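Local coordinates for glycoside hydrolase family 15, cellulose signaling associated protein envoy (Hypocrea jecorina, PDB 4WUJ) that senses blue light through a flavin mononucleotide bound in its LOV domain and links light signalling to oxidative stress in the fungus, at residues C[43-48]-C[138-143]; C[91-96]-C[107-112]; C[19-24]-C[126-131]. All blocks are in the same frame, centred on the assembly; numbering follows the deposited sequence.

Contact 1: C[43-48]-C[138-143]. With FMN (flavin mononucleotide), chain I.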
# COMPACT_ATOMS: atom_id res chain seq x y z
N CYS C 43 -12.04 6.71 5.17
CA CYS C 43 -13.23 7.02 5.97
C CYS C 43 -14.36 7.43 5.06
O CYS C 43 -14.14 8.15 4.09
CB CYS C 43 -12.93 8.13 6.96
SG CYS C 43 -11.72 7.67 8.24
N ASP C 44 -15.56 6.91 5.33
CA ASP C 44 -16.70 7.29 4.56
C ASP C 44 -17.36 8.53 5.23
O ASP C 44 -18.15 8.40 6.16
CB ASP C 44 -17.69 6.12 4.48
CG ASP C 44 -18.84 6.41 3.53
OD1 ASP C 44 -19.09 7.60 3.24
OD2 ASP C 44 -19.50 5.45 3.10
N ILE C 45 -17.02 9.73 4.77
CA ILE C 45 -17.53 10.91 5.46
C ILE C 45 -19.05 11.25 5.17
O ILE C 45 -19.60 12.16 5.79
CB ILE C 45 -16.63 12.12 5.20
CG1 ILE C 45 -16.70 12.51 3.73
CG2 ILE C 45 -15.14 11.81 5.60
CD1 ILE C 45 -16.41 13.96 3.52
N SER C 46 -19.69 10.50 4.28
CA SER C 46 -21.17 10.47 4.15
C SER C 46 -21.90 9.61 5.19
O SER C 46 -23.12 9.63 5.26
CB SER C 46 -21.54 9.94 2.77
OG SER C 46 -21.00 10.80 1.77
N LEU C 47 -21.18 8.84 5.99
CA LEU C 47 -21.79 8.05 7.05
C LEU C 47 -21.55 8.75 8.36
O LEU C 47 -20.60 9.52 8.50
CB LEU C 47 -21.21 6.63 7.09
CG LEU C 47 -21.48 5.78 5.84
CD1 LEU C 47 -20.88 4.37 5.99
CD2 LEU C 47 -23.01 5.71 5.56
N PRO C 48 -22.42 8.51 9.32
CA PRO C 48 -22.37 9.21 10.61
C PRO C 48 -21.00 9.13 11.32
O PRO C 48 -20.49 8.06 11.61
CB PRO C 48 -23.47 8.51 11.42
CG PRO C 48 -24.50 8.07 10.39
CD PRO C 48 -23.68 7.74 9.14
N HIS C 138 -19.00 10.23 -0.42
CA HIS C 138 -17.70 10.89 -0.41
C HIS C 138 -16.78 10.22 0.61
O HIS C 138 -17.20 9.89 1.70
CB HIS C 138 -17.88 12.35 -0.03
CG HIS C 138 -18.30 13.23 -1.16
ND1 HIS C 138 -17.41 14.05 -1.83
CD2 HIS C 138 -19.51 13.42 -1.76
CE1 HIS C 138 -18.05 14.71 -2.78
NE2 HIS C 138 -19.32 14.35 -2.76
N PHE C 139 -15.52 10.03 0.25
CA PHE C 139 -14.55 9.43 1.15
C PHE C 139 -13.38 10.38 1.40
O PHE C 139 -13.16 11.35 0.69
CB PHE C 139 -14.02 8.09 0.59
CG PHE C 139 -15.06 7.01 0.55
CD1 PHE C 139 -16.07 7.05 -0.40
CD2 PHE C 139 -15.02 5.95 1.45
CE1 PHE C 139 -17.04 6.04 -0.44
CE2 PHE C 139 -15.98 4.96 1.42
CZ PHE C 139 -16.99 4.99 0.47
N ALA C 140 -12.63 10.07 2.44
CA ALA C 140 -11.45 10.80 2.78
C ALA C 140 -10.39 9.75 3.00
O ALA C 140 -10.66 8.71 3.61
CB ALA C 140 -11.66 11.63 4.05
N VAL C 141 -9.21 10.03 2.47
CA VAL C 141 -8.04 9.19 2.66
C VAL C 141 -7.11 9.93 3.56
O VAL C 141 -6.75 11.06 3.27
CB VAL C 141 -7.25 8.98 1.35
CG1 VAL C 141 -6.01 8.12 1.64
CG2 VAL C 141 -8.13 8.40 0.30
N GLY C 142 -6.73 9.28 4.64
CA GLY C 142 -5.71 9.78 5.52
C GLY C 142 -4.43 8.95 5.45
O GLY C 142 -4.47 7.71 5.37
N LEU C 143 -3.30 9.66 5.46
CA LEU C 143 -1.99 9.07 5.52
C LEU C 143 -1.38 9.53 6.81
O LEU C 143 -1.32 10.74 7.06
CB LEU C 143 -1.12 9.55 4.35
CG LEU C 143 -1.62 9.20 2.95
CD1 LEU C 143 -0.57 9.62 1.88
CD2 LEU C 143 -1.90 7.72 2.87
N1 FMN I . -6.89 12.63 13.57
C2 FMN I . -5.73 12.28 14.23
O2 FMN I . -5.46 12.79 15.32
N3 FMN I . -4.86 11.34 13.68
C4 FMN I . -5.12 10.76 12.47
O4 FMN I . -4.34 9.92 12.03
C4A FMN I . -6.29 11.10 11.78
N5 FMN I . -6.60 10.51 10.56
C5A FMN I . -7.73 10.87 9.89
C6 FMN I . -7.98 10.27 8.67
C7 FMN I . -9.14 10.57 7.97
C7M FMN I . -9.36 9.91 6.64
C8 FMN I . -10.05 11.51 8.50
C8M FMN I . -11.31 11.85 7.75
C9 FMN I . -9.78 12.12 9.73
C9A FMN I . -8.62 11.80 10.43
N10 FMN I . -8.33 12.39 11.67
C10 FMN I . -7.17 12.04 12.34
C1' FMN I . -9.18 13.45 12.33
C2' FMN I . -10.37 13.03 13.15
O2' FMN I . -10.91 11.85 12.61
C3' FMN I . -11.37 14.23 13.20
O3' FMN I . -11.75 14.63 11.89
C4' FMN I . -10.74 15.44 13.93
O4' FMN I . -10.53 15.08 15.28
C5' FMN I . -11.57 16.73 13.82
O5' FMN I . -12.92 16.47 14.16
P FMN I . -13.43 16.56 15.66
O1P FMN I . -14.88 16.11 15.63
O2P FMN I . -12.70 15.70 16.64
O3P FMN I . -13.34 17.98 16.12
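Cys43 O draws two groups of the opposite strand toward it: the backbone N-H of Ala140, its N 2.9 Å from Cys43 O, and the CA of Phe139, whose C-H makes a longer, more bent approach. The reciprocal bond, from Cys43 N to Ala140 O, is just as short and nearly straight at 166°, so Cys43 and Ala140 form a hydrogen-bonded antiparallel pair. Beyond it the strand bends into a type I turn from Asp44 to Leu47, and the partner is held by Ser46 OG, which accepts from His138 N at 3.0 Å, and by a weak bond from Ile45 N to His138 O. Asp44 CG stands anti to the backbone N (chi1 -173°), which lays the carboxylate over one face of the Phe139 ring, the two planes 28° apart and Asp44 OD2 3.7 Å from Phe139 CZ. The same OD2 is hydrogen-bonded to His137, and OD1 receives a weak bond from Ser46 N, so each oxygen has a partner, one of them weak, which should limit rotation of the carboxylate above the ring. On the other face of the sheet lie Cys43 and Ala140, with Ile45 CG2 packed 3.8 Å from Ala140 CB. Cys43 and Ala140 border the dimethylbenzene end of the flavin: Cys43 SG is 3.6 Å from FMN C7M, and Ala140 CB lies 3.7 Å from FMN C8M. Gly142 N also approaches FMN C7M. This is the inner surface of a PAS-fold sheet, the LOV version of which cradles a flavin. The chemistry implies a division by face: carboxylate and aromatic ring on one side, small thiol and methyl groups against the chromophore on the other.

Contact 2: C[91-96]-C[107-112]. With FMN (flavin mononucleotide), chain I.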
# COMPACT_ATOMS: atom_id res chain seq x y z
N SER C 91 -5.00 21.10 20.17
CA SER C 91 -4.17 21.57 19.07
C SER C 91 -5.03 22.31 18.07
O SER C 91 -6.22 22.00 17.89
CB SER C 91 -3.44 20.40 18.39
OG SER C 91 -2.34 20.88 17.64
N ASP C 92 -4.44 23.32 17.44
CA ASP C 92 -5.04 23.92 16.26
C ASP C 92 -5.18 22.85 15.15
O ASP C 92 -5.93 23.03 14.19
CB ASP C 92 -4.19 25.10 15.78
CG ASP C 92 -4.29 26.34 16.71
OD1 ASP C 92 -5.34 26.57 17.37
OD2 ASP C 92 -3.29 27.09 16.78
N ALA C 93 -4.44 21.77 15.29
CA ALA C 93 -4.41 20.71 14.29
C ALA C 93 -5.82 20.13 14.13
O ALA C 93 -6.34 20.09 13.03
CB ALA C 93 -3.44 19.65 14.69
N VAL C 94 -6.43 19.77 15.25
CA VAL C 94 -7.79 19.26 15.28
C VAL C 94 -8.80 20.11 14.48
O VAL C 94 -9.50 19.55 13.62
CB VAL C 94 -8.28 19.04 16.74
CG1 VAL C 94 -9.74 18.61 16.77
CG2 VAL C 94 -7.42 18.00 17.40
N GLN C 95 -8.85 21.43 14.73
CA GLN C 95 -9.79 22.31 13.99
C GLN C 95 -9.46 22.38 12.51
O GLN C 95 -10.36 22.42 11.65
CB GLN C 95 -9.76 23.79 14.42
CG GLN C 95 -9.61 24.14 15.86
CD GLN C 95 -9.60 25.68 16.04
OE1 GLN C 95 -10.50 26.39 15.55
NE2 GLN C 95 -8.57 26.19 16.72
N GLU C 96 -8.17 22.53 12.23
CA GLU C 96 -7.71 22.58 10.83
C GLU C 96 -8.20 21.29 10.13
O GLU C 96 -8.80 21.36 9.06
CB GLU C 96 -6.19 22.72 10.77
CG GLU C 96 -5.69 23.58 9.60
CD GLU C 96 -4.17 23.47 9.35
OE1 GLU C 96 -3.38 23.22 10.30
OE2 GLU C 96 -3.76 23.63 8.18
N VAL C 107 -5.46 18.70 3.38
CA VAL C 107 -4.89 19.33 4.53
C VAL C 107 -3.78 18.48 5.06
O VAL C 107 -3.82 17.25 5.01
CB VAL C 107 -5.94 19.51 5.65
CG1 VAL C 107 -6.60 18.17 5.99
CG2 VAL C 107 -5.32 20.13 6.88
N GLN C 108 -2.78 19.14 5.59
CA GLN C 108 -1.70 18.42 6.20
C GLN C 108 -1.28 19.16 7.43
O GLN C 108 -0.93 20.35 7.37
CB GLN C 108 -0.53 18.23 5.21
CG GLN C 108 0.68 17.57 5.82
CD GLN C 108 1.80 17.37 4.80
OE1 GLN C 108 2.35 18.33 4.25
NE2 GLN C 108 2.11 16.11 4.50
N VAL C 109 -1.31 18.44 8.54
CA VAL C 109 -0.94 18.98 9.82
C VAL C 109 -0.10 17.96 10.55
O VAL C 109 0.02 16.81 10.15
CB VAL C 109 -2.19 19.27 10.72
CG1 VAL C 109 -3.29 19.95 9.92
CG2 VAL C 109 -2.69 17.99 11.37
N ARG C 110 0.46 18.40 11.66
CA ARG C 110 1.18 17.52 12.53
C ARG C 110 0.48 17.66 13.84
O ARG C 110 -0.04 18.74 14.16
CB ARG C 110 2.68 17.93 12.60
CG ARG C 110 3.10 18.80 13.79
CD ARG C 110 4.56 19.41 13.66
NE ARG C 110 4.77 20.31 14.79
CZ ARG C 110 4.45 21.61 14.80
NH1 ARG C 110 4.01 22.21 13.70
NH2 ARG C 110 4.63 22.35 15.88
N ILE C 111 0.42 16.58 14.60
CA ILE C 111 -0.41 16.57 15.75
C ILE C 111 0.02 15.43 16.60
O ILE C 111 0.57 14.46 16.08
CB ILE C 111 -1.94 16.33 15.32
CG1 ILE C 111 -2.85 16.16 16.53
CG2 ILE C 111 -2.10 15.11 14.38
CD1 ILE C 111 -4.33 16.05 16.15
N VAL C 112 -0.26 15.48 17.89
CA VAL C 112 0.10 14.37 18.74
C VAL C 112 -0.98 13.34 18.79
O VAL C 112 -2.13 13.65 19.16
CB VAL C 112 0.43 14.82 20.16
CG1 VAL C 112 0.59 13.59 21.08
CG2 VAL C 112 1.69 15.73 20.15
N1 FMN I . -6.89 12.63 13.57
C2 FMN I . -5.73 12.28 14.23
O2 FMN I . -5.46 12.79 15.32
N3 FMN I . -4.86 11.34 13.68
C4 FMN I . -5.12 10.76 12.47
O4 FMN I . -4.34 9.92 12.03
C4A FMN I . -6.29 11.10 11.78
N5 FMN I . -6.60 10.51 10.56
C5A FMN I . -7.73 10.87 9.89
C6 FMN I . -7.98 10.27 8.67
C7 FMN I . -9.14 10.57 7.97
C7M FMN I . -9.36 9.91 6.64
C8 FMN I . -10.05 11.51 8.50
C8M FMN I . -11.31 11.85 7.75
C9 FMN I . -9.78 12.12 9.73
C9A FMN I . -8.62 11.80 10.43
N10 FMN I . -8.33 12.39 11.67
C10 FMN I . -7.17 12.04 12.34
C1' FMN I . -9.18 13.45 12.33
C2' FMN I . -10.37 13.03 13.15
O2' FMN I . -10.91 11.85 12.61
C3' FMN I . -11.37 14.23 13.20
O3' FMN I . -11.75 14.63 11.89
C4' FMN I . -10.74 15.44 13.93
O4' FMN I . -10.53 15.08 15.28
C5' FMN I . -11.57 16.73 13.82
O5' FMN I . -12.92 16.47 14.16
P FMN I . -13.43 16.56 15.66
O1P FMN I . -14.88 16.11 15.63
O2P FMN I . -12.70 15.70 16.64
O3P FMN I . -13.34 17.98 16.12
O HOH W 1 -0.69 23.35 8.46
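Val107 brings CG2 within 4.0 Å of Glu96 OE2, where helix 92-103 lies against strand 107-114, the edge strand of the antiparallel PAS sheet within this chain. The short segments run roughly antiparallel, at 143°, with their axes 8.2 Å apart. The CB of Gln108 points away from the helix, but a water lies within hydrogen-bonding distance of both Glu96 OE2 and Gln108 O, though it cannot serve every acceptor around it at once; it marks a polar margin to otherwise apolar packing. Val109 is central. Its CG1 lies alongside the extended Glu96 chain, the two side chains pointing oppositely, and Glu96 OE1 comes to 3.3 Å from that methyl; Val109 CG2 turns instead to Ala93 CB at 3.8 Å. The CB of Arg110 points away, and its backbone oxygen touches the Ala93 methyl. That small side chain therefore sits against three successive strand residues, allowing the helix to come close: the CA atoms of Ala93 and Val109 are 5.9 Å apart. Met97, one turn on, extends the packing over Val109 and Ile111. At Ile111 the apolar interface meets the flavin pocket. With CG1 anti to the backbone N (chi1 174°) and CD1 continuing the extended chain, the side chain reaches between helix and cofactor: Ile111 CD1 lies 3.9 Å from Val94 CG2 and 3.5 Å from FMN O2.

Contact 3: C[19-24]-C[126-131]. With FMN (flavin mononucleotide), chain I.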
# COMPACT_ATOMS: atom_id res chain seq x y z
N LEU C 19 -3.61 6.23 -6.83
CA LEU C 19 -3.18 6.71 -8.10
C LEU C 19 -3.98 7.94 -8.54
O LEU C 19 -3.41 8.90 -9.05
CB LEU C 19 -3.28 5.60 -9.11
CG LEU C 19 -2.50 5.82 -10.40
CD1 LEU C 19 -1.05 6.24 -10.11
CD2 LEU C 19 -2.58 4.53 -11.23
N ARG C 20 -5.30 7.91 -8.38
CA ARG C 20 -6.12 9.06 -8.78
C ARG C 20 -5.66 10.31 -8.01
O ARG C 20 -5.53 11.42 -8.56
CB ARG C 20 -7.59 8.79 -8.51
CG ARG C 20 -8.42 8.55 -9.75
CD ARG C 20 -9.63 7.67 -9.44
NE ARG C 20 -10.39 8.13 -8.27
CZ ARG C 20 -11.10 7.32 -7.48
NH1 ARG C 20 -11.14 6.01 -7.73
NH2 ARG C 20 -11.76 7.82 -6.45
N ILE C 21 -5.41 10.09 -6.72
CA ILE C 21 -4.92 11.13 -5.85
C ILE C 21 -3.60 11.69 -6.34
O ILE C 21 -3.42 12.91 -6.39
CB ILE C 21 -4.75 10.62 -4.42
CG1 ILE C 21 -6.10 10.72 -3.71
CG2 ILE C 21 -3.70 11.44 -3.68
CD1 ILE C 21 -6.29 9.72 -2.58
N ALA C 22 -2.69 10.80 -6.70
CA ALA C 22 -1.37 11.17 -7.17
C ALA C 22 -1.45 12.16 -8.32
O ALA C 22 -0.69 13.14 -8.38
CB ALA C 22 -0.58 9.93 -7.60
N SER C 23 -2.41 11.92 -9.22
CA SER C 23 -2.56 12.71 -10.43
C SER C 23 -3.65 13.76 -10.34
O SER C 23 -4.15 14.23 -11.37
CB SER C 23 -2.88 11.77 -11.61
OG SER C 23 -1.73 11.01 -12.00
N ARG C 24 -4.06 14.12 -9.13
CA ARG C 24 -5.13 15.10 -8.96
C ARG C 24 -4.67 16.50 -9.41
O ARG C 24 -3.50 16.84 -9.25
CB ARG C 24 -5.59 15.18 -7.50
CG ARG C 24 -4.57 15.84 -6.57
CD ARG C 24 -4.85 15.44 -5.15
NE ARG C 24 -4.01 16.08 -4.15
CZ ARG C 24 -2.79 15.68 -3.84
NH1 ARG C 24 -2.23 14.67 -4.49
NH2 ARG C 24 -2.12 16.31 -2.88
N THR C 126 -2.02 13.56 6.73
CA THR C 126 -2.52 14.25 5.54
C THR C 126 -3.88 13.68 5.19
O THR C 126 -4.02 12.47 5.10
CB THR C 126 -1.64 13.96 4.30
OG1 THR C 126 -0.29 14.32 4.56
CG2 THR C 126 -2.16 14.72 3.08
N ILE C 127 -4.85 14.54 4.92
CA ILE C 127 -6.17 14.09 4.58
C ILE C 127 -6.53 14.61 3.22
O ILE C 127 -6.44 15.81 2.96
CB ILE C 127 -7.18 14.52 5.68
CG1 ILE C 127 -6.68 14.01 7.02
CG2 ILE C 127 -8.58 14.00 5.35
CD1 ILE C 127 -7.37 14.48 8.24
N LEU C 128 -6.92 13.71 2.35
CA LEU C 128 -7.32 14.06 1.01
C LEU C 128 -8.77 13.65 0.72
O LEU C 128 -9.22 12.61 1.17
CB LEU C 128 -6.36 13.41 0.01
CG LEU C 128 -4.89 13.77 0.28
CD1 LEU C 128 -4.16 12.72 1.11
CD2 LEU C 128 -4.18 13.97 -1.01
N PRO C 129 -9.50 14.47 -0.04
CA PRO C 129 -10.85 14.18 -0.51
C PRO C 129 -10.89 13.27 -1.73
O PRO C 129 -10.03 13.38 -2.60
CB PRO C 129 -11.35 15.56 -0.94
CG PRO C 129 -10.08 16.24 -1.47
CD PRO C 129 -9.05 15.82 -0.44
N LEU C 130 -11.91 12.41 -1.81
CA LEU C 130 -12.23 11.69 -3.03
C LEU C 130 -13.47 12.27 -3.70
O LEU C 130 -14.10 13.18 -3.17
CB LEU C 130 -12.50 10.21 -2.72
CG LEU C 130 -11.32 9.28 -2.94
CD1 LEU C 130 -10.10 9.80 -2.17
CD2 LEU C 130 -11.69 7.83 -2.54
N TRP C 131 -13.81 11.74 -4.88
CA TRP C 131 -15.08 12.06 -5.54
C TRP C 131 -16.14 10.99 -5.21
O TRP C 131 -15.80 9.83 -4.89
CB TRP C 131 -14.88 12.22 -7.06
CG TRP C 131 -14.63 10.94 -7.88
CD1 TRP C 131 -15.38 9.78 -7.85
CD2 TRP C 131 -13.59 10.72 -8.87
NE1 TRP C 131 -14.86 8.86 -8.74
CE2 TRP C 131 -13.77 9.41 -9.38
CE3 TRP C 131 -12.53 11.50 -9.36
CZ2 TRP C 131 -12.92 8.85 -10.36
CZ3 TRP C 131 -11.68 10.94 -10.35
CH2 TRP C 131 -11.88 9.64 -10.83
N1 FMN I . -6.89 12.63 13.57
C2 FMN I . -5.73 12.28 14.23
O2 FMN I . -5.46 12.79 15.32
N3 FMN I . -4.86 11.34 13.68
C4 FMN I . -5.12 10.76 12.47
O4 FMN I . -4.34 9.92 12.03
C4A FMN I . -6.29 11.10 11.78
N5 FMN I . -6.60 10.51 10.56
C5A FMN I . -7.73 10.87 9.89
C6 FMN I . -7.98 10.27 8.67
C7 FMN I . -9.14 10.57 7.97
C7M FMN I . -9.36 9.91 6.64
C8 FMN I . -10.05 11.51 8.50
C8M FMN I . -11.31 11.85 7.75
C9 FMN I . -9.78 12.12 9.73
C9A FMN I . -8.62 11.80 10.43
N10 FMN I . -8.33 12.39 11.67
C10 FMN I . -7.17 12.04 12.34
C1' FMN I . -9.18 13.45 12.33
C2' FMN I . -10.37 13.03 13.15
O2' FMN I . -10.91 11.85 12.61
C3' FMN I . -11.37 14.23 13.20
O3' FMN I . -11.75 14.63 11.89
C4' FMN I . -10.74 15.44 13.93
O4' FMN I . -10.53 15.08 15.28
C5' FMN I . -11.57 16.73 13.82
O5' FMN I . -12.92 16.47 14.16
P FMN I . -13.43 16.56 15.66
O1P FMN I . -14.88 16.11 15.63
O2P FMN I . -12.70 15.70 16.64
O3P FMN I . -13.34 17.98 16.12
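A bend at chi3 (49°) turns the end of the Arg20 chain, and Trp131 CG sits between its own backbone N and carbonyl carbon (chi1 73°); together these turns lay guanidinium and indole against each other. The two planes are 19° apart, and Arg20 CZ stands 4.1 Å from the centroid of the six-membered ring, over its face, in a cation-pi stack. Arg20 NE lies over the ring, offset toward the rim and 3.3 Å from Trp131 CH2, and CD comes equally near. NH2, still over the indole, also meets Leu130 CG. The charged group thus covers the outer margin of an apolar contact. Beneath it Ile21 divides its branches: CG2 meets Leu128 CD2 at 3.7 Å, and Ile21 CD1 meets Leu130 CD1 at 3.8 Å, the side chains of Ile21 and Leu130 crossing at about a right angle. Val141 of the neighbouring strand packs against both Ile21 and Leu130.

Arg24 closes the other side. Leu128 CD2 rests over the centre of one face of its guanidinium, 3.6 Å from Arg24 CZ. Its orientation is set by bonds at its edges: Arg24 NH1 donates to Ile21 O at 2.9 Å, in the guanidinium plane, and NE forms a salt bridge to Glu106. Ile21 O also accepts from Arg24 N, the two donors coming from opposite faces of its carbonyl plane, so one arginine ties off the end of the helix twice. Ile127, next to Leu128, faces the other way and sets CD1 against the flavin. The arrangement is that of an N-terminal helix packed on the outer face of a PAS sheet whose inner face holds the LOV chromophore.

In the fold
From the N terminus, helix 14-22 comes first, and contact 3 closes a loop of about a hundred residues by bringing its end to strand 120-129. Strand 39-44 lies inside that loop, but its partner 139-144 lies beyond it, so contacts 1 and 3 cross along the chain. Contact 2, a short closure between helix 92-103 and strand 107-114, is nested within both loops. In space the central strands join them: Val141 and Leu143 pair with Leu128 and Thr126, and Val107 pairs with Ile127. One sheet thus connects the N-terminal helix, the strand pair of contact 1 and the helix of contact 2, and all three contacts reach FMN.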